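Local coordinates for uncharacterized protein (Bacteroides fragilis, PDB 3NNG) that is of unknown function but folds as an F5/8 type C (discoidin-like) domain that binds a calcium ion and probably recognises carbohydrates or other surface ligands, at residues L41-I47 with F151-N155; P71-T75 with P131-K136. The protein carries 1 engineered substitution. All blocks are in the same frame, centred on the assembly; numbering follows the deposited sequence.

Interaction 1 of 2, residues L41-I47 with F151-N155; sequences LAIDGEI and FAEIN. With CA (calcium ion), chain C.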
loop_
_atom_site.group_PDB
_atom_site.type_symbol
_atom_site.label_atom_id
_atom_site.label_comp_id
_atom_site.label_asym_id
_atom_site.label_seq_id
_atom_site.Cartn_x
_atom_site.Cartn_y
_atom_site.Cartn_z
ATOM N N LEU A 41 -2.696 -8.906 6.207
ATOM C CA LEU A 41 -4.098 -8.515 6.324
ATOM C C LEU A 41 -4.465 -7.386 5.370
ATOM O O LEU A 41 -5.629 -7.185 5.094
ATOM C CB LEU A 41 -4.467 -8.142 7.763
ATOM C CG LEU A 41 -4.310 -9.264 8.797
ATOM C CD1 LEU A 41 -4.622 -8.760 10.199
ATOM C CD2 LEU A 41 -5.196 -10.466 8.472
ATOM N N ALA A 42 -3.483 -6.655 4.852
ATOM C CA ALA A 42 -3.781 -5.630 3.847
ATOM C C ALA A 42 -4.101 -6.189 2.451
ATOM O O ALA A 42 -4.563 -5.447 1.574
ATOM C CB ALA A 42 -2.634 -4.627 3.751
ATOM N N ILE A 43 -3.835 -7.476 2.226
ATOM C CA ILE A 43 -4.052 -8.054 0.896
ATOM C C ILE A 43 -4.929 -9.312 0.911
ATOM O O ILE A 43 -4.782 -10.179 0.052
ATOM C CB ILE A 43 -2.713 -8.380 0.179
ATOM C CG1 ILE A 43 -1.880 -9.358 1.013
ATOM C CG2 ILE A 43 -1.906 -7.086 -0.094
ATOM C CD1 ILE A 43 -0.898 -10.177 0.188
ATOM N N ASP A 44 -5.840 -9.417 1.875
ATOM C CA ASP A 44 -6.643 -10.639 1.999
ATOM C C ASP A 44 -8.063 -10.508 1.444
ATOM O O ASP A 44 -8.846 -11.454 1.504
ATOM C CB ASP A 44 -6.666 -11.144 3.450
ATOM C CG ASP A 44 -7.359 -10.180 4.397
ATOM O OD1 ASP A 44 -7.955 -9.199 3.909
ATOM O OD2 ASP A 44 -7.315 -10.415 5.627
ATOM N N GLY A 45 -8.384 -9.340 0.894
ATOM C CA GLY A 45 -9.672 -9.109 0.266
ATOM C C GLY A 45 -10.781 -8.667 1.203
ATOM O O GLY A 45 -11.916 -8.496 0.763
ATOM N N GLU A 46 -10.458 -8.470 2.482
ATOM C CA GLU A 46 -11.470 -8.197 3.499
ATOM C C GLU A 46 -11.335 -6.791 4.109
ATOM O O GLU A 46 -10.282 -6.438 4.619
ATOM C CB GLU A 46 -11.377 -9.249 4.602
ATOM C CG GLU A 46 -12.213 -8.941 5.845
ATOM C CD GLU A 46 -13.693 -8.857 5.524
ATOM O OE1 GLU A 46 -14.332 -7.842 5.881
ATOM O OE2 GLU A 46 -14.212 -9.803 4.900
ATOM N N ILE A 47 -12.396 -5.992 4.086
ATOM C CA ILE A 47 -12.288 -4.623 4.596
ATOM C C ILE A 47 -12.099 -4.579 6.113
ATOM O O ILE A 47 -11.497 -3.647 6.663
ATOM C CB ILE A 47 -13.491 -3.735 4.162
ATOM C CG1 ILE A 47 -13.226 -2.265 4.496
ATOM C CG2 ILE A 47 -14.822 -4.237 4.783
ATOM C CD1 ILE A 47 -12.299 -1.544 3.510
ATOM N N PHE A 151 -3.863 0.382 6.629
ATOM C CA PHE A 151 -4.932 0.277 5.641
ATOM C C PHE A 151 -5.429 -1.154 5.536
ATOM O O PHE A 151 -4.682 -2.093 5.797
ATOM C CB PHE A 151 -4.519 0.839 4.271
ATOM C CG PHE A 151 -3.127 0.439 3.825
ATOM C CD1 PHE A 151 -2.126 1.393 3.703
ATOM C CD2 PHE A 151 -2.833 -0.881 3.496
ATOM C CE1 PHE A 151 -0.845 1.037 3.284
ATOM C CE2 PHE A 151 -1.570 -1.249 3.077
ATOM C CZ PHE A 151 -0.557 -0.287 2.975
ATOM N N ALA A 152 -6.702 -1.311 5.183
ATOM C CA ALA A 152 -7.340 -2.616 5.260
ATOM C C ALA A 152 -7.120 -3.378 3.980
ATOM O O ALA A 152 -7.016 -4.592 3.988
ATOM C CB ALA A 152 -8.814 -2.477 5.550
ATOM N N GLU A 153 -7.026 -2.652 2.878
ATOM C CA GLU A 153 -6.839 -3.273 1.583
ATOM C C GLU A 153 -5.994 -2.382 0.705
ATOM O O GLU A 153 -6.324 -1.219 0.507
ATOM C CB GLU A 153 -8.201 -3.504 0.922
ATOM C CG GLU A 153 -8.904 -4.728 1.474
ATOM C CD GLU A 153 -8.115 -5.994 1.171
ATOM O OE1 GLU A 153 -7.814 -6.234 -0.014
ATOM O OE2 GLU A 153 -7.789 -6.740 2.108
ATOM N N ILE A 154 -4.901 -2.935 0.190
ATOM C CA ILE A 154 -4.128 -2.283 -0.851
ATOM C C ILE A 154 -4.095 -3.161 -2.098
ATOM O O ILE A 154 -4.047 -4.387 -2.007
ATOM C CB ILE A 154 -2.693 -2.009 -0.413
ATOM C CG1 ILE A 154 -1.988 -1.162 -1.479
ATOM C CG2 ILE A 154 -1.942 -3.340 -0.140
ATOM C CD1 ILE A 154 -0.680 -0.557 -0.994
ATOM N N ASN A 155 -4.135 -2.520 -3.259
ATOM C CA ASN A 155 -4.055 -3.215 -4.532
ATOM C C ASN A 155 -3.077 -2.517 -5.446
ATOM O O ASN A 155 -2.855 -1.313 -5.321
ATOM C CB ASN A 155 -5.423 -3.255 -5.201
ATOM C CG ASN A 155 -6.317 -4.310 -4.606
ATOM O OD1 ASN A 155 -6.209 -5.489 -4.945
ATOM N ND2 ASN A 155 -7.196 -3.901 -3.701
HETATM CA CA CA C . -7.940 -6.722 4.754
#

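Interaction 2 of 2, residues P71-T75 with P131-K136; sequences PVTLT and PIPNVK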
loop_
_atom_site.group_PDB
_atom_site.type_symbol
_atom_site.label_atom_id
_atom_site.label_comp_id
_atom_site.label_asym_id
_atom_site.label_seq_id
_atom_site.Cartn_x
_atom_site.Cartn_y
_atom_site.Cartn_z
ATOM N N PRO A 71 6.301 -9.816 -11.824
ATOM C CA PRO A 71 6.475 -8.369 -12.006
ATOM C C PRO A 71 5.433 -7.778 -12.954
ATOM O O PRO A 71 4.985 -8.438 -13.900
ATOM C CB PRO A 71 7.866 -8.236 -12.623
ATOM C CG PRO A 71 8.527 -9.558 -12.476
ATOM C CD PRO A 71 7.536 -10.589 -12.039
ATOM N N VAL A 72 5.043 -6.537 -12.697
ATOM C CA VAL A 72 4.028 -5.913 -13.526
ATOM C C VAL A 72 4.454 -4.536 -14.005
ATOM O O VAL A 72 5.303 -3.871 -13.404
ATOM C CB VAL A 72 2.672 -5.782 -12.799
ATOM C CG1 VAL A 72 2.296 -7.087 -12.088
ATOM C CG2 VAL A 72 2.693 -4.615 -11.816
ATOM N N THR A 73 3.845 -4.114 -15.099
ATOM C CA THR A 73 3.957 -2.739 -15.513
ATOM C C THR A 73 2.936 -1.956 -14.687
ATOM O O THR A 73 1.746 -1.974 -14.974
ATOM C CB THR A 73 3.739 -2.630 -17.023
ATOM O OG1 THR A 73 4.803 -3.342 -17.665
ATOM C CG2 THR A 73 3.749 -1.172 -17.474
ATOM N N LEU A 74 3.419 -1.293 -13.642
ATOM C CA LEU A 74 2.551 -0.713 -12.614
ATOM C C LEU A 74 1.891 0.584 -13.053
ATOM O O LEU A 74 2.583 1.577 -13.299
ATOM C CB LEU A 74 3.372 -0.460 -11.349
ATOM C CG LEU A 74 2.631 0.127 -10.156
ATOM C CD1 LEU A 74 1.465 -0.791 -9.782
ATOM C CD2 LEU A 74 3.588 0.315 -8.976
ATOM N N THR A 75 0.556 0.587 -13.120
ATOM C CA THR A 75 -0.177 1.782 -13.546
ATOM C C THR A 75 -0.703 2.620 -12.374
ATOM O O THR A 75 -1.063 3.780 -12.537
ATOM C CB THR A 75 -1.336 1.444 -14.524
ATOM O OG1 THR A 75 -1.872 2.658 -15.062
ATOM C CG2 THR A 75 -2.453 0.674 -13.819
ATOM N N PRO A 131 3.149 4.343 -16.539
ATOM C CA PRO A 131 3.275 3.091 -15.786
ATOM C C PRO A 131 4.742 2.653 -15.704
ATOM O O PRO A 131 5.511 2.884 -16.650
ATOM C CB PRO A 131 2.468 2.089 -16.628
ATOM C CG PRO A 131 1.566 2.933 -17.499
ATOM C CD PRO A 131 2.337 4.190 -17.762
ATOM N N ILE A 132 5.124 2.027 -14.594
ATOM C CA ILE A 132 6.493 1.550 -14.432
ATOM C C ILE A 132 6.616 0.068 -14.753
ATOM O O ILE A 132 6.102 -0.773 -14.021
ATOM C CB ILE A 132 7.010 1.774 -13.008
ATOM C CG1 ILE A 132 6.863 3.248 -12.607
ATOM C CG2 ILE A 132 8.467 1.298 -12.902
ATOM C CD1 ILE A 132 7.186 3.514 -11.139
ATOM N N PRO A 133 7.320 -0.256 -15.844
ATOM C CA PRO A 133 7.488 -1.646 -16.302
ATOM C C PRO A 133 8.349 -2.492 -15.363
ATOM O O PRO A 133 9.256 -1.964 -14.719
ATOM C CB PRO A 133 8.188 -1.493 -17.659
ATOM C CG PRO A 133 7.957 -0.050 -18.071
ATOM C CD PRO A 133 7.933 0.711 -16.772
ATOM N N ASN A 134 8.039 -3.785 -15.282
ATOM C CA ASN A 134 8.836 -4.775 -14.534
ATOM C C ASN A 134 9.014 -4.518 -13.036
ATOM O O ASN A 134 10.073 -4.808 -12.474
ATOM C CB ASN A 134 10.217 -4.986 -15.177
ATOM C CG ASN A 134 10.160 -5.111 -16.702
ATOM O OD1 ASN A 134 9.356 -5.861 -17.255
ATOM N ND2 ASN A 134 11.035 -4.376 -17.383
ATOM N N VAL A 135 7.993 -3.982 -12.373
ATOM C CA VAL A 135 8.095 -3.796 -10.929
ATOM C C VAL A 135 8.092 -5.158 -10.240
ATOM O O VAL A 135 7.135 -5.923 -10.379
ATOM C CB VAL A 135 6.970 -2.907 -10.378
ATOM C CG1 VAL A 135 6.945 -2.977 -8.867
ATOM C CG2 VAL A 135 7.158 -1.442 -10.848
ATOM N N LYS A 136 9.168 -5.474 -9.526
ATOM C CA LYS A 136 9.257 -6.756 -8.799
ATOM C C LYS A 136 8.970 -6.572 -7.312
ATOM O O LYS A 136 8.447 -7.471 -6.658
ATOM C CB LYS A 136 10.633 -7.409 -8.997
ATOM C CG LYS A 136 10.801 -8.814 -8.378
ATOM C CD LYS A 136 9.716 -9.750 -8.869
ATOM C CE LYS A 136 10.087 -11.216 -8.705
ATOM N NZ LYS A 136 10.059 -11.732 -7.315
#

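Interaction 1 of 2, residues L41-I47 with F151-N155
Glu153 reaches into loop 41-47 and comes to lie beside Asp44 on the same calcium ion. CG of Glu153 stands beside its backbone N, chi1 -79°, and a bend at chi2 folds the chain back so that the carboxylate lies against Gly45. OE2 binds calcium at 2.6 Å and receives weak, strongly bent bonds from the amides of Asp44, Gly45 and Glu46, the shortest from Gly45 N at 2.9 Å. OE1 forms a salt bridge with Arg19, so the carboxylate is held at both oxygens, restricting its rotation. The Asp44 carboxylate is nearly parallel to that of Glu153 (3° between planes); its OD1 binds calcium at 2.6 Å and accepts Glu46 N at 3.0 Å, from above the carboxylate plane, closing an Asx turn. With Leu41 O, Glu46 O, Ala152 O and both O and OG1 of Thr49 this completes the calcium site of this F5/8 type C domain, where the ion probably offsets the repulsion between close-packed oxygens. Beside it, Ile154 N bonds to Ala42 O at 2.9 Å. Ala42 CB sits at the Phe151 ring edge, 3.6 Å from CE2, while the CG2 methyls of Ile43 and Ile154 meet at 3.7 Å.

Interaction 2 of 2, residues P71-T75 with P131-K136
Pro131 turns its CB toward strand 71-75, 3.6 Å from CG2 of Thr73. With that methyl anti to the backbone N, Thr73 directs it at the Pro131 ring and leaves OG1 for Pro133. At Ile132 both backbone polar atoms are used: its N donates to Leu74 O and its O accepts from Leu74 N at 2.8 Å, making an antiparallel hydrogen-bonded pair. The side chains of Ile132 and Leu74 leave on the same face of the sheet, where both touch Val98 of strand 93-100. Pro133 has no amide hydrogen to offer, and the chain turns a corner here; its CA packs against the Thr73 hydroxyl, 3.5 Å from OG1. Asn134 takes positive backbone angles (phi 59°, psi 36°) and adds an extra residue to this strand. Pairing resumes at Val135, whose N donates to Val72 O at 2.9 Å, while its O accepts from Val72 N at 3.2 Å. The CG2 branch of Val135, beside its own backbone N, reaches CB of Leu74 at 3.9 Å. Lys136 bends at chi2, bringing CD to 3.8 Å from CG of Pro71, and its NZ continues to a hydrogen bond with Leu68 O. With Asn134 and Val135 both set opposite Val72, the arrangement is a G1 beta bulge in the antiparallel sheet of the domain.

In the fold
Interactions 1 and 2 illustrate how one antiparallel beta fold can join a metal-bound loop to regular strand pairing. Their centres lie 20 Å apart and their nearest atoms about 6 Å apart, without touching. Along the chain the order is 41-47, 71-75, 131-136, 151-155, so both segments of interaction 2 fall between those of interaction 1. Strands 124-144 and 148-159 are consecutive, and strand 71-79 pairs with both, so both contacts reach the same sheet. Interaction 1 fastens the loop after helix 34-37 to strand 148-159 through calcium and a backbone bond; elsewhere in the sheet, interaction 2 joins strands 71-79 and 124-144 across a bulge.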